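Local coordinates for protein intimin (Escherichia coli, PDB 6TPL) that probably forms a constitutively extended pair of bacterial Ig-like domains that holds the adhesive part of the intimin passenger away from the bacterial surface, at residues Asp2-Thr7 against Val35-Val40; Ser15-Gly20 against Lys132-Val137; Pro75-Val80 against Asp188-Glu193; Ala111-Ala116 against Asp122-Thr127. All blocks are in the same frame, centred on the assembly; numbering follows the deposited sequence.

Interaction 1 of 4, residues Asp2-Thr7 against Val35-Val40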
# COMPACT_ATOMS: atom_id res chain seq x y z
N ASP A 2 2.70 27.94 -0.48
CA ASP A 2 3.81 28.60 0.22
C ASP A 2 4.30 27.79 1.41
O ASP A 2 4.91 28.35 2.33
CB ASP A 2 3.42 30.02 0.67
CG ASP A 2 3.52 31.03 -0.45
OD1 ASP A 2 3.77 30.62 -1.60
OD2 ASP A 2 3.37 32.24 -0.17
N GLN A 3 4.05 26.49 1.41
CA GLN A 3 4.57 25.60 2.44
C GLN A 3 5.34 24.46 1.79
O GLN A 3 4.87 23.87 0.81
CB GLN A 3 3.44 25.04 3.32
CG GLN A 3 3.04 25.97 4.46
CD GLN A 3 2.20 25.28 5.52
OE1 GLN A 3 1.99 24.07 5.47
NE2 GLN A 3 1.72 26.05 6.49
N VAL A 4 6.52 24.18 2.33
CA VAL A 4 7.30 23.01 1.92
C VAL A 4 6.59 21.76 2.39
O VAL A 4 6.21 21.64 3.57
CB VAL A 4 8.72 23.10 2.50
CG1 VAL A 4 9.55 21.90 2.07
CG2 VAL A 4 9.38 24.41 2.08
N GLY A 5 6.40 20.80 1.49
CA GLY A 5 5.69 19.59 1.84
C GLY A 5 6.02 18.42 0.94
O GLY A 5 6.48 18.60 -0.20
N VAL A 6 5.77 17.23 1.46
CA VAL A 6 5.93 16.00 0.69
C VAL A 6 4.74 15.85 -0.23
O VAL A 6 3.60 15.71 0.22
CB VAL A 6 6.07 14.78 1.62
CG1 VAL A 6 6.21 13.50 0.79
CG2 VAL A 6 7.26 14.95 2.55
N THR A 7 5.00 15.86 -1.54
CA THR A 7 3.94 15.72 -2.53
C THR A 7 3.78 14.29 -3.02
O THR A 7 2.72 13.96 -3.58
CB THR A 7 4.23 16.63 -3.73
OG1 THR A 7 5.49 16.29 -4.31
CG2 THR A 7 4.23 18.10 -3.31
N VAL A 35 7.62 23.54 -6.89
CA VAL A 35 9.06 23.67 -7.13
C VAL A 35 9.81 22.77 -6.17
O VAL A 35 9.57 22.80 -4.95
CB VAL A 35 9.52 25.14 -6.99
CG1 VAL A 35 11.02 25.24 -7.21
CG2 VAL A 35 8.76 26.02 -7.97
N ALA A 36 10.72 21.97 -6.70
CA ALA A 36 11.53 21.08 -5.88
C ALA A 36 12.25 21.87 -4.79
O ALA A 36 12.70 23.00 -5.01
CB ALA A 36 12.55 20.35 -6.76
N GLN A 37 12.34 21.27 -3.61
CA GLN A 37 12.98 21.88 -2.45
C GLN A 37 14.17 21.03 -2.04
O GLN A 37 14.00 19.85 -1.71
CB GLN A 37 11.99 22.01 -1.28
CG GLN A 37 10.77 22.86 -1.59
CD GLN A 37 11.12 24.31 -1.81
OE1 GLN A 37 11.53 25.01 -0.89
NE2 GLN A 37 10.94 24.77 -3.05
N ALA A 38 15.35 21.63 -2.03
CA ALA A 38 16.57 20.93 -1.66
C ALA A 38 16.90 21.16 -0.19
O ALA A 38 16.50 22.15 0.43
CB ALA A 38 17.74 21.39 -2.53
N ASN A 39 17.63 20.19 0.38
CA ASN A 39 18.20 20.30 1.72
C ASN A 39 17.13 20.38 2.80
O ASN A 39 17.35 20.98 3.85
CB ASN A 39 19.13 21.52 1.83
CG ASN A 39 20.26 21.49 0.82
OD1 ASN A 39 20.70 20.42 0.39
ND2 ASN A 39 20.74 22.67 0.43
N VAL A 40 15.99 19.75 2.58
CA VAL A 40 14.88 19.76 3.54
C VAL A 40 14.88 18.42 4.27
O VAL A 40 14.88 17.37 3.61
CB VAL A 40 13.53 19.99 2.83
CG1 VAL A 40 12.40 19.92 3.84
CG2 VAL A 40 13.54 21.33 2.12
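Val-4 meets Gln-37 and Val-40 at one end of the first bacterial Ig-like β-sandwich, where the chain entering strand 5-11 passes the loop that follows strand 35-36. The apolar part is small and carried by methyl groups. CG1 of Val-4 lies anti to its backbone N (chi1 -179°), which brings it tip to tip with CG1 of Val-40 at 3.9 Å. Val-40 offers its second methyl as well, CG2 standing 4.0 Å from the same Val-4 CG1. The aliphatic start of Gln-37 runs obliquely past, its CG 4.0 Å from CG1 of Val-4. Branched valines suit a site of this kind, since each fills it without a long chain to order.

The polar part belongs to Gln-37, which bends at chi2 and turns its amide back toward strand 35-36, the strand just before it. NE2 donates to Val-35 O at 3.1 Å, nearly straight at 167°, coming from above that carbonyl's plane. Around the contact, Thr-60 OG1 is bonded to Gln-37 O and Val-40 N, and Thr-84 OG1 to Val-4 O, tying both segments to neighbouring parts of the domain. With NE2 held on Val-35, the other amide atom, Gln-37 OE1, rests 3.7 Å from CG2 of Val-4.

Interaction 2 of 4, residues Ser15-Gly20 against Lys132-Val137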
# COMPACT_ATOMS: atom_id res chain seq x y z
N SER A 15 6.44 -5.48 -2.63
CA SER A 15 6.69 -6.54 -1.66
C SER A 15 8.15 -6.96 -1.70
O SER A 15 8.88 -6.65 -2.64
CB SER A 15 5.79 -7.76 -1.92
OG SER A 15 6.23 -8.47 -3.06
N ALA A 16 8.56 -7.66 -0.65
CA ALA A 16 9.92 -8.17 -0.54
C ALA A 16 9.91 -9.41 0.35
O ALA A 16 8.93 -9.70 1.03
CB ALA A 16 10.88 -7.12 0.04
N LYS A 17 11.02 -10.13 0.32
CA LYS A 17 11.17 -11.30 1.17
C LYS A 17 11.29 -10.89 2.63
O LYS A 17 11.93 -9.88 2.95
CB LYS A 17 12.39 -12.12 0.75
CG LYS A 17 12.23 -12.88 -0.55
CD LYS A 17 13.50 -13.64 -0.92
CE LYS A 17 14.43 -12.79 -1.77
NZ LYS A 17 13.86 -12.51 -3.12
N ALA A 18 10.67 -11.67 3.51
CA ALA A 18 10.71 -11.41 4.94
C ALA A 18 11.96 -12.03 5.55
O ALA A 18 11.88 -12.71 6.58
CB ALA A 18 9.47 -11.96 5.65
N ASP A 19 13.11 -11.82 4.91
CA ASP A 19 14.38 -12.37 5.37
C ASP A 19 15.24 -11.35 6.10
O ASP A 19 16.35 -11.68 6.53
CB ASP A 19 15.17 -12.93 4.18
CG ASP A 19 15.44 -11.88 3.11
OD1 ASP A 19 15.15 -10.68 3.35
OD2 ASP A 19 15.95 -12.24 2.03
N GLY A 20 14.76 -10.11 6.24
CA GLY A 20 15.56 -9.06 6.83
C GLY A 20 16.68 -8.56 5.95
O GLY A 20 17.50 -7.76 6.42
N LYS A 132 4.65 -17.08 -5.16
CA LYS A 132 5.44 -18.05 -4.43
C LYS A 132 6.73 -18.21 -5.20
O LYS A 132 6.70 -18.36 -6.43
CB LYS A 132 4.71 -19.40 -4.30
CG LYS A 132 5.49 -20.47 -3.54
CD LYS A 132 4.62 -21.70 -3.30
CE LYS A 132 3.97 -22.19 -4.60
NZ LYS A 132 3.19 -23.44 -4.41
N GLY A 133 7.86 -18.15 -4.51
CA GLY A 133 9.14 -18.19 -5.19
C GLY A 133 9.34 -17.05 -6.16
O GLY A 133 10.06 -17.20 -7.16
N ASP A 134 8.73 -15.90 -5.89
CA ASP A 134 8.79 -14.71 -6.74
C ASP A 134 8.13 -14.94 -8.09
O ASP A 134 8.37 -14.18 -9.04
CB ASP A 134 10.24 -14.24 -6.93
CG ASP A 134 10.56 -13.02 -6.10
OD1 ASP A 134 11.35 -13.13 -5.14
OD2 ASP A 134 10.01 -11.94 -6.40
N LYS A 135 7.30 -15.97 -8.20
CA LYS A 135 6.51 -16.21 -9.39
C LYS A 135 5.03 -16.14 -9.06
O LYS A 135 4.63 -16.45 -7.94
CB LYS A 135 6.83 -17.59 -9.99
CG LYS A 135 8.28 -17.75 -10.43
CD LYS A 135 8.56 -19.18 -10.84
CE LYS A 135 10.02 -19.39 -11.15
NZ LYS A 135 10.37 -20.83 -11.21
N PRO A 136 4.18 -15.73 -10.01
CA PRO A 136 2.74 -15.70 -9.73
C PRO A 136 2.16 -17.10 -9.56
O PRO A 136 2.63 -18.07 -10.16
CB PRO A 136 2.16 -15.00 -10.96
CG PRO A 136 3.13 -15.32 -12.08
CD PRO A 136 4.50 -15.39 -11.41
N VAL A 137 1.14 -17.19 -8.71
CA VAL A 137 0.47 -18.45 -8.42
C VAL A 137 -0.92 -18.40 -9.04
O VAL A 137 -1.70 -17.49 -8.74
CB VAL A 137 0.38 -18.72 -6.91
CG1 VAL A 137 -0.31 -20.05 -6.66
CG2 VAL A 137 1.77 -18.70 -6.28
O HOH W 1 11.80 -10.80 -3.92
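Lys-17 and Asp-134 face each other across the juncture of two bacterial Ig-like domains: the lysine lies at the end of edge strand 15-17 of the first, the aspartate on the type I' β-turn from Lys-132 to Lys-135 that joins strands 124-132 and 135-136 of the second. The close part is a single salt bridge. Lys-17 NZ stands 3.3 Å from Asp-134 OD1, long for a charged pair and only a weak hydrogen bond, and the two side chains cross at about a right angle. The lysine leaves its backbone extended through chi2 (179°), then bends at chi3 and again at chi4, and this double bend brings the ammonium group to the carboxylate although the nearest CA atoms, those of Lys-17 and Asp-134, are 8.9 Å apart.

Elsewhere the contact is loose. Only 53 Å² is buried, Asp-134 is exposed, and a water that accepts from Lys-17 NZ at 2.8 Å sits beside the pair. A long, flexible lysine suits such a gap because it can span it without close backbone approach. In the turn, Gly-133 suits its positive phi because it has no side chain, and Asp-134 is of a type that tolerates such backbone angles fairly well. The turn is closed by a pair of backbone bonds between Lys-132 and Lys-135. Gln-101, between the two domains, touches the Lys-17 side chain and shares a backbone bond with Gly-133 of the turn. A magnesium ion lies about 4 Å from the Asp-134 side chain, too far for a direct bond. The bridging water is 2.7 Å from Asp-134 OD1.

Interaction 3 of 4, residues Pro75-Val80 against Asp188-Glu193; sequences PGQVVV and DVKAPE
Gln-77 reaches from the first Ig-like domain to the second and pairs its side-chain amide with the backbone of Lys-190, using both ends at once. OE1 accepts from Lys-190 N at 3.0 Å, nearly straight at 165°, while NE2 donates to Lys-190 O at 2.7 Å. The acceptor O lies close to the plane of the glutamine amide. Two bonds to one residue leave the amide little freedom to rotate, and glutamine suits the place because its donor and acceptor match the N-H and C=O of a single residue, much as a neighbouring strand would.

The conformation is unusual at its base: chi1 is -132°, away from the staggered positions, and beyond CG the chain runs out extended, delivering the amide across the gap. There NE2 also lies 3.7 Å from CG1 of Val-189, and a water donates to both Gln-77 OE1 and Asp-188 O. Lys-190 crosses the glutamine at about a right angle, its CB 3.7 Å from OE1. Bent at chi2, its chain leads away, and NZ forms a salt bridge with Asp-188 OD2 at 2.7 Å, met from above the carboxylate plane; Ser-179 OG is a further partner of NZ.

Strand 76-83, which carries Gln-77, lies between strands 91-99 and 41-48, whereas strand 189-190 pairs with strand 174-181 and turns Val-189 onto Ile-106 and Ile-109 of strand 105-111.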
# COMPACT_ATOMS: atom_id res chain seq x y z
N PRO A 75 6.70 -11.96 8.02
CA PRO A 75 5.66 -11.81 6.99
C PRO A 75 4.55 -10.90 7.50
O PRO A 75 4.05 -11.06 8.62
CB PRO A 75 5.16 -13.24 6.76
CG PRO A 75 6.27 -14.13 7.27
CD PRO A 75 6.87 -13.37 8.42
N GLY A 76 4.17 -9.92 6.68
CA GLY A 76 3.12 -9.01 7.07
C GLY A 76 3.11 -7.76 6.21
O GLY A 76 3.86 -7.63 5.24
N GLN A 77 2.22 -6.85 6.60
CA GLN A 77 2.01 -5.58 5.92
C GLN A 77 2.67 -4.47 6.72
O GLN A 77 2.67 -4.50 7.96
CB GLN A 77 0.52 -5.29 5.75
CG GLN A 77 0.12 -4.85 4.36
CD GLN A 77 -1.38 -4.67 4.22
OE1 GLN A 77 -2.11 -4.76 5.21
NE2 GLN A 77 -1.84 -4.42 3.01
N VAL A 78 3.24 -3.49 6.02
CA VAL A 78 3.89 -2.37 6.68
C VAL A 78 3.50 -1.08 5.98
O VAL A 78 3.49 -1.00 4.74
CB VAL A 78 5.43 -2.52 6.69
CG1 VAL A 78 6.08 -1.32 7.40
CG2 VAL A 78 5.84 -3.83 7.35
N VAL A 79 3.18 -0.06 6.77
CA VAL A 79 2.90 1.28 6.27
C VAL A 79 3.98 2.22 6.80
O VAL A 79 4.17 2.33 8.02
CB VAL A 79 1.51 1.77 6.70
CG1 VAL A 79 1.34 3.24 6.35
CG2 VAL A 79 0.42 0.93 6.05
N VAL A 80 4.68 2.89 5.89
CA VAL A 80 5.70 3.88 6.22
C VAL A 80 5.17 5.25 5.82
O VAL A 80 4.46 5.38 4.81
CB VAL A 80 7.03 3.58 5.51
CG1 VAL A 80 8.04 4.67 5.79
CG2 VAL A 80 7.55 2.22 5.95
N ASP A 188 -3.55 -10.45 7.64
CA ASP A 188 -4.84 -9.81 7.34
C ASP A 188 -4.56 -8.65 6.40
O ASP A 188 -4.35 -7.51 6.82
CB ASP A 188 -5.50 -9.37 8.64
CG ASP A 188 -6.88 -8.78 8.44
OD1 ASP A 188 -7.45 -8.91 7.34
OD2 ASP A 188 -7.41 -8.19 9.41
N VAL A 189 -4.54 -8.93 5.09
CA VAL A 189 -4.09 -7.93 4.13
C VAL A 189 -5.17 -6.87 3.95
O VAL A 189 -6.32 -7.18 3.63
CB VAL A 189 -3.73 -8.58 2.78
CG1 VAL A 189 -3.44 -7.49 1.75
CG2 VAL A 189 -2.54 -9.51 2.94
N LYS A 190 -4.79 -5.61 4.16
CA LYS A 190 -5.72 -4.49 4.07
C LYS A 190 -5.47 -3.71 2.79
O LYS A 190 -4.32 -3.39 2.45
CB LYS A 190 -5.56 -3.55 5.27
CG LYS A 190 -5.71 -4.22 6.62
CD LYS A 190 -7.11 -4.77 6.80
CE LYS A 190 -7.27 -5.47 8.13
NZ LYS A 190 -8.65 -6.00 8.31
N ALA A 191 -6.55 -3.40 2.07
CA ALA A 191 -6.48 -2.51 0.93
C ALA A 191 -6.43 -1.06 1.40
O ALA A 191 -6.73 -0.77 2.56
CB ALA A 191 -7.68 -2.73 0.02
N PRO A 192 -6.06 -0.13 0.52
CA PRO A 192 -6.25 1.29 0.84
C PRO A 192 -7.71 1.55 1.21
O PRO A 192 -8.62 0.99 0.60
CB PRO A 192 -5.86 2.01 -0.45
CG PRO A 192 -5.00 1.04 -1.22
CD PRO A 192 -5.50 -0.33 -0.84
N GLU A 193 -7.91 2.38 2.22
CA GLU A 193 -9.26 2.82 2.54
C GLU A 193 -9.82 3.65 1.38
O GLU A 193 -9.09 4.40 0.73
CB GLU A 193 -9.26 3.64 3.83
CG GLU A 193 -10.63 3.89 4.42
CD GLU A 193 -10.56 4.47 5.81
OE1 GLU A 193 -9.85 5.49 5.99
OE2 GLU A 193 -11.20 3.91 6.72
O HOH W 2 -2.23 -6.23 7.91

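Interaction 4 of 4, residues Ala111-Ala116 against Asp122-Thr127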
# COMPACT_ATOMS: atom_id res chain seq x y z
N ALA A 111 -6.38 -0.59 -5.33
CA ALA A 111 -7.69 -0.07 -5.71
C ALA A 111 -7.50 0.89 -6.87
O ALA A 111 -6.56 1.69 -6.87
CB ALA A 111 -8.36 0.63 -4.52
N ASP A 112 -8.36 0.79 -7.89
CA ASP A 112 -8.18 1.65 -9.06
C ASP A 112 -8.51 3.11 -8.75
O ASP A 112 -7.98 4.00 -9.43
CB ASP A 112 -8.99 1.10 -10.24
CG ASP A 112 -10.49 1.19 -10.04
OD1 ASP A 112 -11.21 1.34 -11.06
OD2 ASP A 112 -10.97 1.11 -8.89
N LYS A 113 -9.33 3.37 -7.74
CA LYS A 113 -9.58 4.73 -7.27
C LYS A 113 -9.99 4.66 -5.80
O LYS A 113 -10.40 3.61 -5.30
CB LYS A 113 -10.66 5.43 -8.10
CG LYS A 113 -12.01 4.73 -8.11
CD LYS A 113 -12.97 5.45 -9.04
CE LYS A 113 -14.33 4.77 -9.09
NZ LYS A 113 -15.21 5.40 -10.11
N THR A 114 -9.87 5.79 -5.11
CA THR A 114 -10.14 5.86 -3.68
C THR A 114 -11.48 6.50 -3.34
O THR A 114 -11.80 6.66 -2.16
CB THR A 114 -9.03 6.62 -2.96
OG1 THR A 114 -9.00 7.98 -3.40
CG2 THR A 114 -7.66 6.00 -3.23
N THR A 115 -12.27 6.88 -4.34
CA THR A 115 -13.57 7.48 -4.11
C THR A 115 -14.55 6.99 -5.16
O THR A 115 -14.15 6.61 -6.26
CB THR A 115 -13.54 9.02 -4.15
OG1 THR A 115 -13.17 9.46 -5.46
CG2 THR A 115 -12.54 9.57 -3.15
N ALA A 116 -15.84 7.01 -4.83
CA ALA A 116 -16.88 6.60 -5.76
C ALA A 116 -18.22 7.13 -5.28
O ALA A 116 -18.39 7.50 -4.11
CB ALA A 116 -16.95 5.08 -5.91
N ASP A 122 -21.51 2.73 -9.22
CA ASP A 122 -20.13 3.19 -9.39
C ASP A 122 -19.20 2.27 -8.61
O ASP A 122 -19.21 2.27 -7.37
CB ASP A 122 -20.00 4.62 -8.90
CG ASP A 122 -18.67 5.23 -9.27
OD1 ASP A 122 -18.40 6.37 -8.83
OD2 ASP A 122 -17.90 4.59 -10.01
N ALA A 123 -18.38 1.50 -9.32
CA ALA A 123 -17.63 0.41 -8.72
C ALA A 123 -16.15 0.76 -8.56
O ALA A 123 -15.55 1.38 -9.44
CB ALA A 123 -17.78 -0.87 -9.55
N ILE A 124 -15.59 0.36 -7.43
CA ILE A 124 -14.15 0.41 -7.19
C ILE A 124 -13.59 -1.00 -7.36
O ILE A 124 -14.12 -1.96 -6.80
CB ILE A 124 -13.83 0.96 -5.79
CG1 ILE A 124 -14.17 2.46 -5.75
CG2 ILE A 124 -12.37 0.73 -5.46
CD1 ILE A 124 -14.13 3.07 -4.38
N THR A 125 -12.53 -1.12 -8.15
CA THR A 125 -11.97 -2.41 -8.50
C THR A 125 -10.72 -2.66 -7.66
O THR A 125 -9.83 -1.80 -7.60
CB THR A 125 -11.62 -2.48 -9.99
OG1 THR A 125 -12.79 -2.20 -10.78
CG2 THR A 125 -11.09 -3.87 -10.35
N TYR A 126 -10.67 -3.82 -7.01
CA TYR A 126 -9.53 -4.24 -6.21
C TYR A 126 -8.85 -5.40 -6.91
O TYR A 126 -9.52 -6.35 -7.34
CB TYR A 126 -9.96 -4.67 -4.81
CG TYR A 126 -10.54 -3.57 -3.96
CD1 TYR A 126 -11.86 -3.18 -4.10
CD2 TYR A 126 -9.76 -2.93 -3.02
CE1 TYR A 126 -12.39 -2.17 -3.33
CE2 TYR A 126 -10.28 -1.92 -2.24
CZ TYR A 126 -11.60 -1.54 -2.40
OH TYR A 126 -12.13 -0.54 -1.63
N THR A 127 -7.52 -5.34 -6.99
CA THR A 127 -6.73 -6.37 -7.65
C THR A 127 -5.65 -6.86 -6.69
O THR A 127 -4.83 -6.06 -6.23
CB THR A 127 -6.11 -5.84 -8.95
OG1 THR A 127 -7.15 -5.37 -9.82
CG2 THR A 127 -5.32 -6.93 -9.66
O HOH W 3 -13.65 0.36 -11.14
O HOH W 4 -16.35 8.07 -9.21
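The contact belongs to the first strands of the second domain, where strand 105-111 ends against strand 124-132 and the chain crosses over to strand 115-117. Ala-111 and Tyr-126 form an antiparallel non-hydrogen-bonded pair, the small Ala-111 CB set 3.9 Å from CE2 of the tyrosine ring. Just beyond, Asp-112 N donates to Thr-125 O, and the aspartate side chain returns the bond: OD2 accepts from Thr-125 N at 2.8 Å, approached from well above the carboxylate plane. With CG between its backbone N and carbonyl carbon (chi1 67°), the short carboxylate stands in for the main-chain acceptor as the strand pairing gives out. Its other oxygen, OD1, accepts a hydrogen bond from a water that also donates to Ala-123 O and accepts from Thr-125 OG1.

This crossing from one sheet to the other is a feature of the Ig-like β-sandwich: strand 115-117 runs parallel to strand 194-197 in the opposite sheet, Ala-116 sharing backbone bonds with Glu-195 and Phe-197. Ile-124 fills the space within the crossing. Its CD1 lies 3.8 Å from CB of Ala-116, and its CG2 3.5 Å from Lys-113 O, with Val-194 and Phe-196 packed on it as well; a branched apolar residue suits this buried position.

On the outer side, Lys-113 crosses Ile-124 at a slant, CG to CG1 at 3.9 Å, and its extended chain carries NZ to Asp-122 OD2. That salt bridge, 2.8 Å long, meets the carboxylate on its syn side. Asp-122 OD1 accepts from Val-117 N, and lies 3.5 Å from Ala-116 CB.

How the interactions relate
Interactions 2 and 3 both join the two Ig-like domains, with centres about 15 Å apart, and they touch where Ala-18 CB packs on Pro-75. Interaction 2 is a watery, exposed ion pair, whereas interaction 3, nearer the centre of the chain, is partly buried and relies on amide-to-backbone bonds. Interactions 1 and 4 each lie within one domain. The first is a small surface patch of methyl groups at the far end of the first domain; the other, with 439 Å² buried, combines strand pairing, apolar filling and a salt bridge. Interactions 3 and 4 meet through Ala-191 CB and the Tyr-126 ring, which connects the domain juncture to the interior of the second sandwich.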